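Local coordinates for protein ATP-dependent RNA helicase HrpB (Escherichia coli, PDB 6EUD) that hydrolyses ATP to ADP and phosphate as a bacterial DExH-box NTPase of the DEAH/RHA helicase group, with single-stranded RNA binding and RNA helicase activity, at residues 300-312 with 539-551. Numbering follows the deposited sequence.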
loop_
_atom_site.group_PDB
_atom_site.type_symbol
_atom_site.label_atom_id
_atom_site.label_comp_id
_atom_site.label_asym_id
_atom_site.label_seq_id
_atom_site.Cartn_x
_atom_site.Cartn_y
_atom_site.Cartn_z
ATOM N N ARG A 300 -6.642 -5.521 -2.899
ATOM C CA ARG A 300 -5.305 -4.978 -3.035
ATOM C C ARG A 300 -5.325 -3.528 -3.544
ATOM O O ARG A 300 -5.879 -3.227 -4.614
ATOM C CB ARG A 300 -4.464 -5.853 -3.962
ATOM C CG ARG A 300 -3.157 -5.215 -4.365
ATOM C CD ARG A 300 -2.097 -6.264 -4.629
ATOM N NE ARG A 300 -1.801 -7.046 -3.431
ATOM C CZ ARG A 300 -0.932 -8.049 -3.395
ATOM N NH1 ARG A 300 -0.278 -8.401 -4.493
ATOM N NH2 ARG A 300 -0.726 -8.706 -2.261
ATOM N N PHE A 301 -4.719 -2.637 -2.761
ATOM C CA PHE A 301 -4.583 -1.250 -3.160
ATOM C C PHE A 301 -3.420 -1.103 -4.123
ATOM O O PHE A 301 -2.329 -1.611 -3.861
ATOM C CB PHE A 301 -4.385 -0.354 -1.942
ATOM C CG PHE A 301 -4.090 1.075 -2.284
ATOM C CD1 PHE A 301 -5.077 1.893 -2.822
ATOM C CD2 PHE A 301 -2.836 1.611 -2.066
ATOM C CE1 PHE A 301 -4.818 3.216 -3.138
ATOM C CE2 PHE A 301 -2.573 2.940 -2.386
ATOM C CZ PHE A 301 -3.573 3.741 -2.915
ATOM N N ASP A 302 -3.672 -0.411 -5.233
ATOM C CA ASP A 302 -2.658 -0.076 -6.232
ATOM C C ASP A 302 -2.324 1.412 -6.179
ATOM O O ASP A 302 -3.086 2.234 -6.679
ATOM C CB ASP A 302 -3.160 -0.463 -7.633
ATOM C CG ASP A 302 -2.104 -0.276 -8.726
ATOM O OD1 ASP A 302 -1.013 0.281 -8.451
ATOM O OD2 ASP A 302 -2.387 -0.678 -9.883
ATOM N N PRO A 303 -1.174 1.767 -5.589
ATOM C CA PRO A 303 -0.793 3.179 -5.429
ATOM C C PRO A 303 -0.655 3.929 -6.740
ATOM O O PRO A 303 -0.778 5.142 -6.735
ATOM C CB PRO A 303 0.566 3.108 -4.723
ATOM C CG PRO A 303 1.070 1.757 -5.014
ATOM C CD PRO A 303 -0.150 0.865 -5.050
ATOM N N ARG A 304 -0.403 3.234 -7.843
ATOM C CA ARG A 304 -0.226 3.927 -9.115
ATOM C C ARG A 304 -1.563 4.298 -9.750
ATOM O O ARG A 304 -1.658 5.256 -10.511
ATOM C CB ARG A 304 0.617 3.078 -10.069
ATOM C CG ARG A 304 2.095 2.979 -9.642
ATOM C CD ARG A 304 2.888 1.988 -10.497
ATOM N NE ARG A 304 2.155 0.732 -10.657
ATOM C CZ ARG A 304 1.969 -0.167 -9.692
ATOM N NH1 ARG A 304 2.474 0.030 -8.478
ATOM N NH2 ARG A 304 1.275 -1.270 -9.942
ATOM N N THR A 305 -2.606 3.554 -9.423
ATOM C CA THR A 305 -3.929 3.853 -9.959
ATOM C C THR A 305 -4.861 4.465 -8.912
ATOM O O THR A 305 -5.899 5.014 -9.253
ATOM C CB THR A 305 -4.604 2.589 -10.530
ATOM O OG1 THR A 305 -4.835 1.642 -9.479
ATOM C CG2 THR A 305 -3.732 1.949 -11.599
ATOM N N GLY A 306 -4.487 4.362 -7.641
ATOM C CA GLY A 306 -5.382 4.698 -6.549
ATOM C C GLY A 306 -6.589 3.787 -6.455
ATOM O O GLY A 306 -7.545 4.114 -5.762
ATOM N N LEU A 307 -6.560 2.643 -7.145
ATOM C CA LEU A 307 -7.707 1.738 -7.119
ATOM C C LEU A 307 -7.450 0.534 -6.226
ATOM O O LEU A 307 -6.314 0.095 -6.041
ATOM C CB LEU A 307 -8.082 1.278 -8.530
ATOM C CG LEU A 307 -8.559 2.393 -9.464
ATOM C CD1 LEU A 307 -9.002 1.803 -10.802
ATOM C CD2 LEU A 307 -9.692 3.241 -8.829
ATOM N N THR A 308 -8.523 0.032 -5.635
ATOM C CA THR A 308 -8.460 -1.212 -4.909
ATOM C C THR A 308 -9.106 -2.304 -5.756
ATOM O O THR A 308 -10.223 -2.140 -6.257
ATOM C CB THR A 308 -9.157 -1.106 -3.543
ATOM O OG1 THR A 308 -8.559 -0.039 -2.795
ATOM C CG2 THR A 308 -9.019 -2.434 -2.750
ATOM N N ARG A 309 -8.386 -3.406 -5.941
ATOM C CA ARG A 309 -8.904 -4.547 -6.702
ATOM C C ARG A 309 -8.998 -5.792 -5.834
ATOM O O ARG A 309 -8.369 -5.867 -4.776
ATOM C CB ARG A 309 -8.019 -4.811 -7.919
ATOM C CG ARG A 309 -6.548 -4.698 -7.605
ATOM C CD ARG A 309 -5.714 -5.038 -8.807
ATOM N NE ARG A 309 -4.299 -4.768 -8.577
ATOM C CZ ARG A 309 -3.338 -5.660 -8.782
ATOM N NH1 ARG A 309 -3.650 -6.871 -9.217
ATOM N NH2 ARG A 309 -2.068 -5.347 -8.555
ATOM N N LEU A 310 -9.833 -6.736 -6.264
ATOM C CA LEU A 310 -9.836 -8.087 -5.719
ATOM C C LEU A 310 -8.870 -8.939 -6.515
ATOM O O LEU A 310 -9.099 -9.181 -7.693
ATOM C CB LEU A 310 -11.225 -8.713 -5.764
ATOM C CG LEU A 310 -12.188 -8.212 -4.702
ATOM C CD1 LEU A 310 -13.475 -9.022 -4.720
ATOM C CD2 LEU A 310 -11.538 -8.257 -3.327
ATOM N N ILE A 311 -7.780 -9.369 -5.884
ATOM C CA ILE A 311 -6.899 -10.360 -6.498
ATOM C C ILE A 311 -7.054 -11.741 -5.836
ATOM O O ILE A 311 -7.590 -11.885 -4.728
ATOM C CB ILE A 311 -5.424 -9.936 -6.441
ATOM C CG1 ILE A 311 -4.859 -10.102 -5.029
ATOM C CG2 ILE A 311 -5.264 -8.515 -6.925
ATOM C CD1 ILE A 311 -3.341 -9.983 -4.968
ATOM N N THR A 312 -6.614 -12.759 -6.555
ATOM C CA THR A 312 -6.567 -14.097 -6.021
ATOM C C THR A 312 -5.105 -14.421 -5.807
ATOM O O THR A 312 -4.262 -14.097 -6.649
ATOM C CB THR A 312 -7.238 -15.117 -6.958
ATOM O OG1 THR A 312 -8.631 -14.793 -7.070
ATOM C CG2 THR A 312 -7.109 -16.524 -6.399
ATOM N N LEU A 539 -16.462 5.060 -9.742
ATOM C CA LEU A 539 -16.383 3.645 -9.386
ATOM C C LEU A 539 -15.769 2.787 -10.504
ATOM O O LEU A 539 -16.307 2.696 -11.615
ATOM C CB LEU A 539 -17.773 3.123 -9.023
ATOM C CG LEU A 539 -17.838 1.911 -8.103
ATOM C CD1 LEU A 539 -17.076 2.183 -6.826
ATOM C CD2 LEU A 539 -19.277 1.587 -7.806
ATOM N N LEU A 540 -14.648 2.146 -10.185
ATOM C CA LEU A 540 -13.836 1.429 -11.165
ATOM C C LEU A 540 -13.378 0.063 -10.685
ATOM O O LEU A 540 -12.827 -0.062 -9.583
ATOM C CB LEU A 540 -12.597 2.247 -11.522
ATOM C CG LEU A 540 -12.819 3.589 -12.193
ATOM C CD1 LEU A 540 -11.700 4.549 -11.848
ATOM C CD2 LEU A 540 -12.912 3.371 -13.685
ATOM N N LEU A 541 -13.552 -0.944 -11.539
ATOM C CA LEU A 541 -13.077 -2.295 -11.244
ATOM C C LEU A 541 -11.825 -2.645 -12.048
ATOM O O LEU A 541 -11.899 -2.969 -13.233
ATOM C CB LEU A 541 -14.182 -3.321 -11.515
ATOM C CG LEU A 541 -13.789 -4.784 -11.268
ATOM C CD1 LEU A 541 -13.206 -4.981 -9.859
ATOM C CD2 LEU A 541 -14.984 -5.708 -11.493
ATOM N N GLN A 542 -10.677 -2.580 -11.389
ATOM C CA GLN A 542 -9.391 -2.881 -12.011
ATOM C C GLN A 542 -9.228 -4.379 -12.189
ATOM O O GLN A 542 -9.268 -5.118 -11.205
ATOM C CB GLN A 542 -8.255 -2.316 -11.157
ATOM C CG GLN A 542 -6.891 -2.360 -11.782
ATOM C CD GLN A 542 -5.894 -1.479 -11.041
ATOM O OE1 GLN A 542 -6.272 -0.525 -10.358
ATOM N NE2 GLN A 542 -4.612 -1.803 -11.166
ATOM N N GLY A 543 -9.064 -4.816 -13.442
ATOM C CA GLY A 543 -8.866 -6.221 -13.774
ATOM C C GLY A 543 -7.778 -6.868 -12.936
ATOM O O GLY A 543 -8.036 -7.807 -12.184
ATOM N N SER A 544 -6.559 -6.361 -13.074
ATOM C CA SER A 544 -5.500 -6.647 -12.117
ATOM C C SER A 544 -4.337 -5.692 -12.377
ATOM O O SER A 544 -4.548 -4.596 -12.894
ATOM C CB SER A 544 -5.042 -8.106 -12.200
ATOM O OG SER A 544 -4.558 -8.556 -10.944
ATOM N N ALA A 545 -3.122 -6.133 -12.046
ATOM C CA ALA A 545 -1.907 -5.304 -12.039
ATOM C C ALA A 545 -1.762 -4.343 -13.217
ATOM O O ALA A 545 -1.148 -3.288 -13.085
ATOM C CB ALA A 545 -0.680 -6.205 -11.967
ATOM N N SER A 546 -2.316 -4.720 -14.366
ATOM C CA SER A 546 -2.350 -3.857 -15.543
ATOM C C SER A 546 -3.203 -2.609 -15.285
ATOM O O SER A 546 -4.383 -2.731 -14.942
ATOM C CB SER A 546 -2.888 -4.643 -16.744
ATOM O OG SER A 546 -3.510 -3.799 -17.695
ATOM N N PRO A 547 -2.619 -1.400 -15.456
ATOM C CA PRO A 547 -3.343 -0.146 -15.187
ATOM C C PRO A 547 -4.571 0.055 -16.089
ATOM O O PRO A 547 -4.729 1.116 -16.698
ATOM C CB PRO A 547 -2.284 0.938 -15.450
ATOM C CG PRO A 547 -1.303 0.300 -16.364
ATOM C CD PRO A 547 -1.250 -1.144 -15.936
ATOM N N ASP A 548 -5.422 -0.970 -16.156
ATOM C CA ASP A 548 -6.670 -0.947 -16.907
ATOM C C ASP A 548 -7.808 -1.382 -16.007
ATOM O O ASP A 548 -7.676 -2.343 -15.248
ATOM C CB ASP A 548 -6.594 -1.852 -18.137
ATOM C CG ASP A 548 -6.005 -1.147 -19.338
ATOM O OD1 ASP A 548 -6.792 -0.712 -20.204
ATOM O OD2 ASP A 548 -4.764 -1.018 -19.419
ATOM N N ALA A 549 -8.930 -0.680 -16.102
ATOM C CA ALA A 549 -10.064 -0.943 -15.227
ATOM C C ALA A 549 -11.392 -0.835 -15.968
ATOM O O ALA A 549 -11.500 -0.125 -16.969
ATOM C CB ALA A 549 -10.042 0.018 -14.048
ATOM N N ARG A 550 -12.399 -1.552 -15.479
ATOM C CA ARG A 550 -13.740 -1.420 -16.015
ATOM C C ARG A 550 -14.489 -0.288 -15.296
ATOM O O ARG A 550 -14.347 -0.086 -14.087
ATOM C CB ARG A 550 -14.506 -2.738 -15.888
ATOM C CG ARG A 550 -15.786 -2.771 -16.692
ATOM C CD ARG A 550 -16.386 -4.167 -16.723
ATOM N NE ARG A 550 -17.015 -4.518 -15.456
ATOM C CZ ARG A 550 -18.119 -5.251 -15.355
ATOM N NH1 ARG A 550 -18.706 -5.720 -16.450
ATOM N NH2 ARG A 550 -18.634 -5.523 -14.161
ATOM N N ILE A 551 -15.286 0.453 -16.049
ATOM C CA ILE A 551 -16.083 1.525 -15.478
ATOM C C ILE A 551 -17.406 0.963 -14.981
ATOM O O ILE A 551 -18.158 0.386 -15.755
ATOM C CB ILE A 551 -16.308 2.641 -16.512
ATOM C CG1 ILE A 551 -14.961 3.279 -16.878
ATOM C CG2 ILE A 551 -17.267 3.684 -15.983
ATOM C CD1 ILE A 551 -15.041 4.244 -18.041
#
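Arg309 and Gln542 bring the two beta-hairpins together, their CA atoms 5.6 Å apart where strand segments 307-312 and 539-542 cross at -40° with axes 6.3 Å apart, a face-on packing bonded through side chains. Gln542 reaches across with CG anti to its backbone N (chi1 -171°) and the chain extended beyond, which delivers the amide to the turn of hairpin 300-312. There Thr305 OG1 donates to Gln542 OE1 over 2.7 Å, in the carbonyl plane and on a lone pair. Gln542 NE2 donates to Asp302 OD2 at 2.8 Å, nearly straight at 165° and on the anti lone pair; a longer bond from NE2 to Ser544 O, met from above the carbonyl plane in a poorly ordered loop, adds to these two firm ones that fix the amide's rotation. Both partners are themselves positioned: Asp302, through its other oxygen OD1, closes an Asx turn with Arg304 N, and Thr305 OG1 accepts from Leu307 N in an ST turn. An alanine in place of Gln542 would probably leave Asp302 OD2 and Thr305 OG1 without these mates and open a gap beside Leu307. Leu307 CD1 packs 3.7 Å from Leu540 CB and 3.8 Å from Ala549 CB. One face of the Arg309 guanidinium meets the Ser544-Ala545 peptide, offset toward the rim, Ala545 N 3.0 Å above its plane. The contact joins antiparallel hairpin 287-302/307-314 of the second RecA-like domain to the sheet of strands 534-542 and 548-552, probably the OB fold as in other DEAH/RHA helicases: Phe301 and Pro303 rest on helix 386-398, Leu540 on strand 512-515.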